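Local coordinates for protein phiAB6 tailspike (Unidentified phage, PDB 5JS4) that fragments the exopolysaccharide of Acinetobacter baumannii as the beta-helical, trimeric tailspike of a bacteriophage, at residues K178-E183 against S209-D214; F249-D254 against S260-A265; L276-K281 against G313-D318. All blocks are in the same frame, centred on the assembly; numbering follows the deposited sequence.

Contact 1: K178-E183 against S209-D214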
loop_
_atom_site.group_PDB
_atom_site.type_symbol
_atom_site.label_atom_id
_atom_site.label_comp_id
_atom_site.label_asym_id
_atom_site.label_seq_id
_atom_site.Cartn_x
_atom_site.Cartn_y
_atom_site.Cartn_z
ATOM N N LYS A 178 72.232 -1.064 -24.042
ATOM C CA LYS A 178 72.797 -0.104 -24.982
ATOM C C LYS A 178 72.020 1.189 -24.859
ATOM O O LYS A 178 70.797 1.195 -24.984
ATOM C CB LYS A 178 72.715 -0.623 -26.421
ATOM C CG LYS A 178 73.682 -1.749 -26.749
ATOM C CD LYS A 178 75.130 -1.283 -26.777
ATOM C CE LYS A 178 76.087 -2.463 -26.809
ATOM N NZ LYS A 178 77.503 -2.032 -26.961
ATOM N N TYR A 179 72.733 2.277 -24.588
ATOM C CA TYR A 179 72.126 3.597 -24.545
ATOM C C TYR A 179 72.235 4.261 -25.914
ATOM O O TYR A 179 72.932 3.764 -26.803
ATOM C CB TYR A 179 72.799 4.456 -23.479
ATOM C CG TYR A 179 72.593 3.951 -22.066
ATOM C CD1 TYR A 179 71.328 3.953 -21.483
ATOM C CD2 TYR A 179 73.664 3.491 -21.304
ATOM C CE1 TYR A 179 71.134 3.501 -20.188
ATOM C CE2 TYR A 179 73.479 3.037 -20.007
ATOM C CZ TYR A 179 72.214 3.048 -19.455
ATOM O OH TYR A 179 72.018 2.603 -18.168
ATOM N N PHE A 180 71.541 5.381 -26.081
ATOM C CA PHE A 180 71.566 6.112 -27.345
ATOM C C PHE A 180 72.979 6.588 -27.683
ATOM O O PHE A 180 73.719 7.038 -26.807
ATOM C CB PHE A 180 70.611 7.308 -27.305
ATOM C CG PHE A 180 70.624 8.134 -28.563
ATOM C CD1 PHE A 180 69.955 7.702 -29.699
ATOM C CD2 PHE A 180 71.317 9.336 -28.613
ATOM C CE1 PHE A 180 69.968 8.455 -30.862
ATOM C CE2 PHE A 180 71.337 10.092 -29.773
ATOM C CZ PHE A 180 70.661 9.653 -30.897
ATOM N N ASN A 181 73.328 6.478 -28.962
ATOM C CA ASN A 181 74.623 6.892 -29.486
ATOM C C ASN A 181 74.373 7.737 -30.737
ATOM O O ASN A 181 73.827 7.234 -31.715
ATOM C CB ASN A 181 75.454 5.650 -29.824
ATOM C CG ASN A 181 76.851 5.978 -30.335
ATOM O OD1 ASN A 181 77.121 7.084 -30.806
ATOM N ND2 ASN A 181 77.746 4.998 -30.256
ATOM N N PRO A 182 74.773 9.023 -30.715
ATOM C CA PRO A 182 74.457 9.899 -31.853
ATOM C C PRO A 182 75.147 9.532 -33.176
ATOM O O PRO A 182 74.752 10.042 -34.226
ATOM C CB PRO A 182 74.908 11.282 -31.369
ATOM C CG PRO A 182 75.925 11.014 -30.318
ATOM C CD PRO A 182 75.518 9.731 -29.659
ATOM N N GLU A 183 76.148 8.655 -33.125
ATOM C CA GLU A 183 76.863 8.202 -34.322
ATOM C C GLU A 183 76.135 7.076 -35.062
ATOM O O GLU A 183 76.501 6.734 -36.187
ATOM C CB GLU A 183 78.265 7.709 -33.943
ATOM C CG GLU A 183 79.130 8.724 -33.202
ATOM C CD GLU A 183 79.504 9.928 -34.046
ATOM O OE1 GLU A 183 79.473 9.830 -35.292
ATOM O OE2 GLU A 183 79.840 10.977 -33.458
ATOM N N SER A 209 67.129 10.044 -34.257
ATOM C CA SER A 209 66.604 10.922 -33.217
ATOM C C SER A 209 66.879 10.319 -31.844
ATOM O O SER A 209 66.741 9.113 -31.646
ATOM C CB SER A 209 65.100 11.140 -33.403
ATOM O OG SER A 209 64.386 9.924 -33.260
ATOM N N ASN A 210 67.275 11.171 -30.907
ATOM C CA ASN A 210 67.557 10.756 -29.541
ATOM C C ASN A 210 66.248 10.594 -28.768
ATOM O O ASN A 210 65.568 11.582 -28.489
ATOM C CB ASN A 210 68.453 11.801 -28.869
ATOM C CG ASN A 210 68.876 11.410 -27.465
ATOM O OD1 ASN A 210 68.420 10.407 -26.914
ATOM N ND2 ASN A 210 69.756 12.212 -26.875
ATOM N N PRO A 211 65.892 9.348 -28.399
ATOM C CA PRO A 211 64.608 9.131 -27.731
ATOM C C PRO A 211 64.516 9.765 -26.337
ATOM O O PRO A 211 63.412 9.945 -25.828
ATOM C CB PRO A 211 64.509 7.606 -27.647
ATOM C CG PRO A 211 65.919 7.140 -27.626
ATOM C CD PRO A 211 66.676 8.103 -28.497
ATOM N N ASN A 212 65.661 10.097 -25.742
ATOM C CA ASN A 212 65.702 10.765 -24.436
ATOM C C ASN A 212 65.163 12.192 -24.468
ATOM O O ASN A 212 64.686 12.693 -23.451
ATOM C CB ASN A 212 67.128 10.779 -23.887
ATOM C CG ASN A 212 67.649 9.386 -23.593
ATOM O OD1 ASN A 212 67.235 8.754 -22.622
ATOM N ND2 ASN A 212 68.556 8.899 -24.433
ATOM N N VAL A 213 65.250 12.840 -25.630
ATOM C CA VAL A 213 64.717 14.198 -25.808
ATOM C C VAL A 213 63.589 14.281 -26.845
ATOM O O VAL A 213 62.840 15.257 -26.861
ATOM C CB VAL A 213 65.831 15.210 -26.178
ATOM C CG1 VAL A 213 66.879 15.273 -25.076
ATOM C CG2 VAL A 213 66.479 14.870 -27.515
ATOM N N ASP A 214 63.466 13.262 -27.697
ATOM C CA ASP A 214 62.484 13.263 -28.783
ATOM C C ASP A 214 61.997 11.843 -29.078
ATOM O O ASP A 214 62.709 11.058 -29.702
ATOM C CB ASP A 214 63.106 13.878 -30.044
ATOM C CG ASP A 214 62.194 13.793 -31.264
ATOM O OD1 ASP A 214 60.959 13.676 -31.102
ATOM O OD2 ASP A 214 62.718 13.861 -32.397
HETATM O O HOH W 1 69.864 6.370 -23.994
#
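Phe-180 and Asn-210 bring two irregular loops side by side, their CA atoms 6.5 Å apart, with no direct hydrogen bond passing between 178-183 and 209-214. The ring of Phe-180 carries the contact. Its CG stands anti to the backbone N (chi1 178°), which takes the ring across to the other loop, where one face is laid on Asn-210. The two flat groups are stacked: the amide of Asn-210 lies only 7° from the ring plane, with CG 3.4 Å from Phe-180 CD2. Asn-210 CA also sits over that face, 3.6 Å from the ring centroid, a CH-pi contact. Obliquely to the ring come Pro-211 CD, 3.5 Å from Phe-180 CD1, and the carbonyl O of Ser-209.

The stacked amide is held by its own loop. Asn-210 OD1 accepts from the backbone N of Asn-212, which lies above the carbonyl plane and closes an Asx turn, and from Asn-212 ND2 at 2.9 Å, in the plane on a lone pair. Two donors on one oxygen should resist rotation of the amide and keep it flat against the ring. A water accepts from Asn-212 ND2 (2.9 Å) and from Phe-180 N, bridging the loops.

This surface contact lies in the N-terminal part of the modelled chain, where Tyr-179 OH bonds to Asn-189 ND2 of the third subunit. Ser-209 O is taken by Trp-218 NE1, and Asn-212 OD1 accepts from the backbone N of Asp-195. Phe-180 and Pro-211 both lean on Ile-192 of strand 191-193, which backs both loops.

Contact 2: F249-D254 against S260-A265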
loop_
_atom_site.group_PDB
_atom_site.type_symbol
_atom_site.label_atom_id
_atom_site.label_comp_id
_atom_site.label_asym_id
_atom_site.label_seq_id
_atom_site.Cartn_x
_atom_site.Cartn_y
_atom_site.Cartn_z
ATOM N N PHE A 249 44.011 7.618 -10.937
ATOM C CA PHE A 249 44.472 8.992 -10.784
ATOM C C PHE A 249 45.290 9.201 -9.511
ATOM O O PHE A 249 45.481 10.334 -9.064
ATOM C CB PHE A 249 43.264 9.926 -10.851
ATOM C CG PHE A 249 42.569 9.874 -12.174
ATOM C CD1 PHE A 249 41.589 8.922 -12.425
ATOM C CD2 PHE A 249 42.942 10.734 -13.195
ATOM C CE1 PHE A 249 40.971 8.852 -13.660
ATOM C CE2 PHE A 249 42.331 10.668 -14.433
ATOM C CZ PHE A 249 41.342 9.727 -14.666
ATOM N N GLY A 250 45.783 8.103 -8.944
ATOM C CA GLY A 250 46.732 8.159 -7.838
ATOM C C GLY A 250 46.146 8.094 -6.440
ATOM O O GLY A 250 46.858 8.341 -5.467
ATOM N N ALA A 251 44.861 7.759 -6.322
ATOM C CA ALA A 251 44.243 7.581 -5.010
ATOM C C ALA A 251 44.870 6.376 -4.315
ATOM O O ALA A 251 45.059 5.334 -4.932
ATOM C CB ALA A 251 42.740 7.390 -5.143
ATOM N N LYS A 252 45.195 6.529 -3.034
ATOM C CA LYS A 252 45.845 5.465 -2.270
ATOM C C LYS A 252 44.865 4.595 -1.482
ATOM O O LYS A 252 45.104 3.400 -1.312
ATOM C CB LYS A 252 46.888 6.063 -1.322
ATOM C CG LYS A 252 47.905 6.974 -1.999
ATOM C CD LYS A 252 48.685 6.256 -3.090
ATOM C CE LYS A 252 49.764 7.151 -3.675
ATOM N NZ LYS A 252 50.525 6.465 -4.755
ATOM N N GLY A 253 43.776 5.187 -0.997
ATOM C CA GLY A 253 42.791 4.453 -0.202
ATOM C C GLY A 253 43.439 3.711 0.951
ATOM O O GLY A 253 43.129 2.548 1.206
ATOM N N ASP A 254 44.344 4.396 1.645
ATOM C CA ASP A 254 45.195 3.764 2.659
ATOM C C ASP A 254 44.868 4.211 4.086
ATOM O O ASP A 254 45.612 3.907 5.020
ATOM C CB ASP A 254 46.678 4.019 2.336
ATOM C CG ASP A 254 47.052 5.498 2.357
ATOM O OD1 ASP A 254 46.212 6.343 2.741
ATOM O OD2 ASP A 254 48.200 5.819 1.981
ATOM N N SER A 260 41.914 13.627 -2.109
ATOM C CA SER A 260 41.007 14.606 -2.718
ATOM C C SER A 260 41.460 15.059 -4.111
ATOM O O SER A 260 40.636 15.188 -5.016
ATOM C CB SER A 260 40.799 15.815 -1.798
ATOM O OG SER A 260 42.016 16.488 -1.546
ATOM N N ALA A 261 42.762 15.283 -4.288
ATOM C CA ALA A 261 43.293 15.700 -5.590
ATOM C C ALA A 261 43.077 14.622 -6.652
ATOM O O ALA A 261 42.737 14.929 -7.793
ATOM C CB ALA A 261 44.771 16.055 -5.482
ATOM N N ALA A 262 43.266 13.361 -6.269
ATOM C CA ALA A 262 43.036 12.232 -7.175
ATOM C C ALA A 262 41.563 12.132 -7.577
ATOM O O ALA A 262 41.246 11.906 -8.749
ATOM C CB ALA A 262 43.495 10.931 -6.528
ATOM N N PHE A 263 40.672 12.302 -6.603
ATOM C CA PHE A 263 39.230 12.315 -6.867
ATOM C C PHE A 263 38.876 13.443 -7.833
ATOM O O PHE A 263 38.110 13.240 -8.774
ATOM C CB PHE A 263 38.423 12.467 -5.570
ATOM C CG PHE A 263 38.182 11.170 -4.836
ATOM C CD1 PHE A 263 39.243 10.389 -4.391
ATOM C CD2 PHE A 263 36.886 10.745 -4.559
ATOM C CE1 PHE A 263 39.020 9.204 -3.709
ATOM C CE2 PHE A 263 36.657 9.561 -3.873
ATOM C CZ PHE A 263 37.726 8.792 -3.446
ATOM N N GLN A 264 39.442 14.627 -7.609
ATOM C CA GLN A 264 39.175 15.759 -8.492
ATOM C C GLN A 264 39.716 15.525 -9.902
ATOM O O GLN A 264 39.056 15.863 -10.886
ATOM C CB GLN A 264 39.748 17.059 -7.921
ATOM C CG GLN A 264 39.174 18.301 -8.585
ATOM C CD GLN A 264 37.669 18.373 -8.424
ATOM O OE1 GLN A 264 37.172 18.488 -7.307
ATOM N NE2 GLN A 264 36.935 18.285 -9.534
ATOM N N ALA A 265 40.910 14.944 -9.994
ATOM C CA ALA A 265 41.511 14.612 -11.285
ATOM C C ALA A 265 40.622 13.653 -12.070
ATOM O O ALA A 265 40.442 13.805 -13.279
ATOM C CB ALA A 265 42.895 14.014 -11.089
#
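The methyl of Ala-262 and the ring of Phe-249 set the geometry here, one pushed into the bend of 249-254 and the other reaching over Ala-265 of helix 260-268. Ala-262 CB points from the helix toward the loop backbone, 3.3 Å from Phe-249 O and 3.5 Å from Ala-251 N. The two CA atoms of Phe-249 and Ala-262 come within 5.1 Å. The methyl of Ala-251 faces it from the 249-254 loop, the CB atoms of Ala-251 and Ala-262 3.9 Å apart.

About one turn further along the helix, Ala-265 receives the ring of Phe-249. CG of Phe-249 lies anti to the carbonyl carbon, beside the backbone N (chi1 -63°), and the ring extends past Ala-262 to Ala-265. The carbonyl carbon of Ala-265 lies over one face, while its CB packs 3.9 Å from Phe-249 CD2. Ala-262 O approaches the same ring obliquely and sits 3.5 Å from Phe-249 CB. The contact is apolar packing without a hydrogen bond across it. Phe-263 leaves the helix away from the loop, yet its ring end swings back, with CE1 4.4 Å from Ala-251 CB.

Gly-250 turns the chain between the two touching residues with a positive phi of 94°, where a side chain would jam against the preceding carbonyl O. Further on, Asp-259, just before the helix segment, accepts from the backbone N of Lys-252 and of Gly-253. All this lies in the pectate lyase-like region, at the N-terminal end of the parallel beta-helix, consistent with helix 260-268 capping the first coils. Phe-249 also meets Tyr-266 of the helix and, edge-to-face, Tyr-232 of the third subunit, while Ala-251 rests on Tyr-284 of strand 282-286 and Phe-263 on Leu-286.

Contact 3: L276-K281 against G313-D318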
loop_
_atom_site.group_PDB
_atom_site.type_symbol
_atom_site.label_atom_id
_atom_site.label_comp_id
_atom_site.label_asym_id
_atom_site.label_seq_id
_atom_site.Cartn_x
_atom_site.Cartn_y
_atom_site.Cartn_z
ATOM N N LEU A 276 31.846 8.405 -10.787
ATOM C CA LEU A 276 33.118 8.156 -10.124
ATOM C C LEU A 276 33.048 6.798 -9.435
ATOM O O LEU A 276 32.054 6.485 -8.781
ATOM C CB LEU A 276 33.428 9.264 -9.113
ATOM C CG LEU A 276 34.758 9.149 -8.347
ATOM C CD1 LEU A 276 35.362 10.517 -8.064
ATOM C CD2 LEU A 276 34.603 8.377 -7.044
ATOM N N TYR A 277 34.104 6.003 -9.599
ATOM C CA TYR A 277 34.203 4.672 -9.000
ATOM C C TYR A 277 35.393 4.580 -8.061
ATOM O O TYR A 277 36.446 5.171 -8.311
ATOM C CB TYR A 277 34.329 3.602 -10.089
ATOM C CG TYR A 277 33.107 3.530 -10.961
ATOM C CD1 TYR A 277 32.999 4.323 -12.096
ATOM C CD2 TYR A 277 32.038 2.703 -10.632
ATOM C CE1 TYR A 277 31.874 4.280 -12.893
ATOM C CE2 TYR A 277 30.904 2.655 -11.421
ATOM C CZ TYR A 277 30.827 3.447 -12.550
ATOM O OH TYR A 277 29.699 3.411 -13.337
ATOM N N LEU A 278 35.215 3.835 -6.977
ATOM C CA LEU A 278 36.317 3.494 -6.090
ATOM C C LEU A 278 36.967 2.196 -6.549
ATOM O O LEU A 278 36.348 1.398 -7.255
ATOM C CB LEU A 278 35.818 3.338 -4.657
ATOM C CG LEU A 278 35.075 4.531 -4.058
ATOM C CD1 LEU A 278 34.682 4.214 -2.625
ATOM C CD2 LEU A 278 35.908 5.808 -4.116
ATOM N N GLY A 279 38.220 1.999 -6.152
ATOM C CA GLY A 279 38.924 0.739 -6.389
ATOM C C GLY A 279 38.380 -0.375 -5.515
ATOM O O GLY A 279 37.523 -0.140 -4.665
ATOM N N ALA A 280 38.889 -1.588 -5.712
ATOM C CA ALA A 280 38.334 -2.774 -5.055
ATOM C C ALA A 280 38.378 -2.675 -3.536
ATOM O O ALA A 280 37.383 -2.940 -2.861
ATOM C CB ALA A 280 39.062 -4.024 -5.518
ATOM N N LYS A 281 39.536 -2.292 -3.006
ATOM C CA LYS A 281 39.728 -2.167 -1.567
ATOM C C LYS A 281 40.316 -0.803 -1.253
ATOM O O LYS A 281 41.270 -0.370 -1.900
ATOM C CB LYS A 281 40.670 -3.258 -1.054
ATOM C CG LYS A 281 40.860 -3.256 0.458
ATOM C CD LYS A 281 42.106 -4.019 0.877
ATOM C CE LYS A 281 42.473 -3.734 2.324
ATOM N NZ LYS A 281 41.489 -4.309 3.272
ATOM N N GLY A 313 36.334 -0.915 2.471
ATOM C CA GLY A 313 35.868 -0.024 1.419
ATOM C C GLY A 313 34.958 1.085 1.896
ATOM O O GLY A 313 33.821 0.838 2.295
ATOM N N CYS A 314 35.458 2.314 1.853
ATOM C CA CYS A 314 34.634 3.476 2.141
ATOM C C CYS A 314 35.318 4.764 1.724
ATOM O O CYS A 314 36.516 4.782 1.434
ATOM C CB CYS A 314 34.293 3.561 3.637
ATOM S SG CYS A 314 35.619 4.189 4.698
ATOM N N ILE A 315 34.526 5.829 1.685
ATOM C CA ILE A 315 35.041 7.189 1.665
ATOM C C ILE A 315 35.033 7.675 3.111
ATOM O O ILE A 315 34.030 7.543 3.807
ATOM C CB ILE A 315 34.186 8.101 0.767
ATOM C CG1 ILE A 315 34.357 7.680 -0.696
ATOM C CG2 ILE A 315 34.574 9.563 0.956
ATOM C CD1 ILE A 315 33.398 8.345 -1.660
ATOM N N ASP A 316 36.165 8.212 3.558
ATOM C CA ASP A 316 36.325 8.672 4.931
ATOM C C ASP A 316 36.711 10.147 4.886
ATOM O O ASP A 316 37.874 10.499 4.661
ATOM C CB ASP A 316 37.382 7.823 5.642
ATOM C CG ASP A 316 37.449 8.079 7.140
ATOM O OD1 ASP A 316 36.966 9.130 7.607
ATOM O OD2 ASP A 316 37.994 7.210 7.854
ATOM N N VAL A 317 35.713 11.006 5.072
ATOM C CA VAL A 317 35.905 12.450 5.023
ATOM C C VAL A 317 36.513 12.921 6.340
ATOM O O VAL A 317 36.015 12.589 7.414
ATOM C CB VAL A 317 34.567 13.175 4.766
ATOM C CG1 VAL A 317 34.751 14.686 4.785
ATOM C CG2 VAL A 317 33.977 12.734 3.434
ATOM N N ASP A 318 37.598 13.686 6.248
ATOM C CA ASP A 318 38.281 14.201 7.433
ATOM C C ASP A 318 37.567 15.451 7.941
ATOM O O ASP A 318 37.808 16.559 7.457
ATOM C CB ASP A 318 39.744 14.506 7.107
ATOM C CG ASP A 318 40.529 14.997 8.309
ATOM O OD1 ASP A 318 39.977 15.037 9.431
ATOM O OD2 ASP A 318 41.713 15.341 8.123
#
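At the N-terminal end of the parallel beta-helix, Leu-278 and Ile-315 meet inside the first coils, one just after strand 275-277 and the other within strand 313-318. The contact is purely apolar. Leu-278 CD1 comes 4.0 Å from Ile-315 CG1, and its other methyl, CD2, lies 4.2 Å from that same carbon, so the fork of the leucine straddles one methylene of the isoleucine. The two side chains cross at about a right angle. Leu-278 CB heads toward strand 313-318, and with CG anti to the carbonyl carbon (chi1 -56°) its two methyls reach Ile-315. Ile-315 leaves its strand to one side, but CG1, also anti to its own carbonyl carbon (chi1 -68°), brings its end back to the leucine. CD1 of Leu-278 additionally rests 4.4 Å from the carbonyl carbon of Cys-314.

No hydrogen bond links 276-281 to 313-318, as fits a beta-helix, where side chains pointing inward fill the space between the walls while the main-chain bonds run to strands of successive coils. Leu-276 bonds in this way to Gly-296 and Val-298, and Cys-314 to Gly-282 and Tyr-284 of strand 282-286. Polar groups beside the packed pair find partners elsewhere: Gly-279 gives its N-H to the hydroxyl of Tyr-284, and its O accepts from Asn-300 ND2. Ile-315 also packs on Leu-286 and Leu-297. At the interface with the third subunit, Gly-313 O accepts from Gln-274 NE2 of that subunit, and Lys-281 packs on its Ala-270.

Overall arrangement
From the N terminus the three contacts come in series, none nested in or crossing another. Contact 1 closes first, drawing together loops around the short strands 191-193 and 199-202; its centre lies about 35 Å from that of contact 2. The chain then passes through helix 236-239 to contact 2, a tight local closure in which the loop 249-254 folds back on helix 260-268. Strand 275-277 is the next regular element, and contact 3 spans the 31 residues to strand 313-318. Contacts 2 and 3, their centres about 10 Å apart, touch: Phe-263 packs on Leu-276, Leu-278 and Ile-315, consistent with the helix capping the end of the beta-helix.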